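Local atomic coordinates of CT253 (PDB entry 6UXC), a protein that is of unknown function but is probably made as a lipoprotein with a signal sequence, and belongs to the uncharacterised DUF7499 family. Residues T164-G167 and L168-R172. Numbering follows the deposited sequence.
Sequences TPMG and LMHQR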
ATOM      1  N   THR A 164      -9.793   9.700  14.511  1.00 39.03           N
ATOM      2  CA  THR A 164      -8.872   9.212  15.519  1.00 36.16           C
ATOM      3  C   THR A 164      -7.441   9.480  15.086  1.00 38.87           C
ATOM      4  O   THR A 164      -7.182   9.742  13.910  1.00 37.74           O
ATOM      5  CB  THR A 164      -9.045   7.716  15.732  1.00 35.73           C
ATOM      6  OG1 THR A 164      -8.636   7.034  14.531  1.00 36.92           O
ATOM      7  CG2 THR A 164     -10.493   7.398  16.080  1.00 42.62           C
ATOM      8  N   PRO A 165      -6.489   9.420  16.019  1.00 41.06           N
ATOM      9  CA  PRO A 165      -5.107   9.695  15.626  1.00 34.41           C
ATOM     10  C   PRO A 165      -4.617   8.715  14.575  1.00 34.38           C
ATOM     11  O   PRO A 165      -3.955   9.111  13.606  1.00 34.39           O
ATOM     12  CB  PRO A 165      -4.345   9.586  16.958  1.00 36.02           C
ATOM     13  CG  PRO A 165      -5.345  10.056  17.964  1.00 39.44           C
ATOM     14  CD  PRO A 165      -6.632   9.408  17.489  1.00 46.19           C
ATOM     15  N   MET A 166      -4.959   7.438  14.725  1.00 32.49           N
ATOM     16  CA  MET A 166      -4.507   6.473  13.739  1.00 30.35           C
ATOM     17  C   MET A 166      -5.153   6.746  12.385  1.00 33.64           C
ATOM     18  O   MET A 166      -4.504   6.610  11.352  1.00 31.45           O
ATOM     19  CB  MET A 166      -4.837   5.057  14.188  1.00 33.19           C
ATOM     20  CG  MET A 166      -4.241   4.003  13.256  1.00 30.57           C
ATOM     21  SD  MET A 166      -4.799   2.347  13.575  1.00 32.36           S
ATOM     22  CE  MET A 166      -4.454   2.143  15.319  1.00 36.10           C
ATOM     23  N   GLY A 167      -6.445   7.080  12.380  1.00 31.87           N
ATOM     24  CA  GLY A 167      -7.160   7.251  11.123  1.00 33.47           C
ATOM     25  C   GLY A 167      -6.703   8.484  10.368  1.00 37.25           C
ATOM     26  O   GLY A 167      -6.577   8.460   9.141  1.00 35.44           O
ATOM     27  N   LEU A 168      -6.435   9.564  11.096  1.00 35.52           N
ATOM     28  CA  LEU A 168      -5.874  10.769  10.488  1.00 38.93           C
ATOM     29  C   LEU A 168      -4.529  10.455   9.848  1.00 39.78           C
ATOM     30  O   LEU A 168      -4.247  10.859   8.711  1.00 35.78           O
ATOM     31  CB  LEU A 168      -5.721  11.842  11.565  1.00 39.13           C
ATOM     32  CG  LEU A 168      -7.017  12.443  12.103  1.00 43.25           C
ATOM     33  CD1 LEU A 168      -6.811  13.203  13.424  1.00 46.59           C
ATOM     34  CD2 LEU A 168      -7.588  13.384  11.062  1.00 47.87           C
ATOM     35  N   MET A 169      -3.682   9.734  10.587  1.00 32.44           N
ATOM     36  CA  MET A 169      -2.362   9.358  10.102  1.00 32.48           C
ATOM     37  C   MET A 169      -2.476   8.476   8.865  1.00 31.84           C
ATOM     38  O   MET A 169      -1.825   8.733   7.841  1.00 33.47           O
ATOM     39  CB  MET A 169      -1.604   8.646  11.227  1.00 36.16           C
ATOM     40  CG  MET A 169      -0.151   8.345  10.941  1.00 35.97           C
ATOM     41  SD  MET A 169       0.063   6.697  10.265  1.00 33.19           S
ATOM     42  CE  MET A 169      -0.263   5.675  11.710  1.00 31.49           C
ATOM     43  N   HIS A 170      -3.334   7.460   8.929  1.00 28.22           N
ATOM     44  CA  HIS A 170      -3.518   6.572   7.780  1.00 29.58           C
ATOM     45  C   HIS A 170      -3.977   7.327   6.543  1.00 31.52           C
ATOM     46  O   HIS A 170      -3.484   7.079   5.435  1.00 31.06           O
ATOM     47  CB  HIS A 170      -4.525   5.489   8.121  1.00 31.44           C
ATOM     48  CG  HIS A 170      -3.980   4.419   9.005  1.00 27.25           C
ATOM     49  ND1 HIS A 170      -4.706   3.301   9.336  1.00 26.40           N
ATOM     50  CD2 HIS A 170      -2.790   4.298   9.646  1.00 28.00           C
ATOM     51  CE1 HIS A 170      -3.988   2.528  10.130  1.00 30.91           C
ATOM     52  NE2 HIS A 170      -2.824   3.119  10.339  1.00 28.69           N
ATOM     53  N   GLN A 171      -4.958   8.213   6.705  1.00 35.70           N
ATOM     54  CA  GLN A 171      -5.505   8.944   5.569  1.00 34.86           C
ATOM     55  C   GLN A 171      -4.408   9.715   4.841  1.00 33.35           C
ATOM     56  O   GLN A 171      -4.306   9.658   3.609  1.00 34.37           O
ATOM     57  CB  GLN A 171      -6.609   9.874   6.071  1.00 41.79           C
ATOM     58  CG  GLN A 171      -7.438  10.505   4.996  1.00 53.89           C
ATOM     59  CD  GLN A 171      -8.485  11.422   5.579  1.00 61.79           C
ATOM     60  OE1 GLN A 171      -8.181  12.262   6.424  1.00 70.64           O
ATOM     61  NE2 GLN A 171      -9.726  11.257   5.147  1.00 74.40           N
ATOM     62  N   ARG A 172      -3.548  10.402   5.586  1.00 33.44           N
ATOM     63  CA  ARG A 172      -2.498  11.180   4.928  1.00 38.54           C
ATOM     64  C   ARG A 172      -1.514  10.253   4.225  1.00 34.68           C
ATOM     65  O   ARG A 172      -1.062  10.541   3.107  1.00 35.53           O
ATOM     66  CB  ARG A 172      -1.771  12.079   5.933  1.00 42.04           C
ATOM     67  CG  ARG A 172      -2.573  13.298   6.381  1.00 46.28           C
ATOM     68  CD  ARG A 172      -1.655  14.397   6.938  1.00 57.77           C
ATOM     69  NE  ARG A 172      -0.758  13.832   7.930  1.00 42.55           N
ATOM     70  CZ  ARG A 172      -1.084  13.644   9.207  1.00 48.96           C
ATOM     71  NH1 ARG A 172      -2.279  14.026   9.657  1.00 47.99           N
ATOM     72  NH2 ARG A 172      -0.202  13.100  10.038  1.00 44.06           N
TER
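Met-166 lays its side chain over one face of the His-170 imidazole, one turn further along helix 165-184. The two side chains run alongside each other and point the same way. Met-166 CG makes a CH-pi contact 3.6 Å from the His-170 ring centroid, displaced toward the NE2-CE1 rim, while its SD approaches more obliquely, at 4.2 Å from the same centroid. With CG of Met-166 anti to its N (chi1 -174°) and chi2 also extended, the chain reaches along the imidazole before bending at the sulfur. Met-169 SD lies in the ring plane, so a methylene covers one face and a second thioether sulfur meets the edge.

The backbone below is regular alpha-helix: His-170 N donates to Met-166 O at 2.8 Å, and that same carbonyl oxygen lies against the ring face that Met-166 CG also covers, 3.3 Å from His-170 CG. At the N-terminal end of the helix, Thr-164 serves as N-cap, its OG1 accepting from Gly-167 N at 3.1 Å; a hydrogen bond to Phe-161 O places this hydroxyl. Thr-164 O takes the first i to i+4 bond, from Leu-168 N. Leu-168 CG, anti to its carbonyl carbon (chi1 -70°), rests 3.3 Å from Thr-164 O.

Further out, Phe-45 meets the imidazole edge-to-face. Met-169 packs on Ala-116 and Ala-140 of the sheet. His-170 ND1 hydrogen-bonds to Glu-44 OE2 and NE2 to Gln-103 OE1, fixing the ring's rotation; two oxygen partners are consistent with a protonated imidazole, which the carboxylate would probably stabilise.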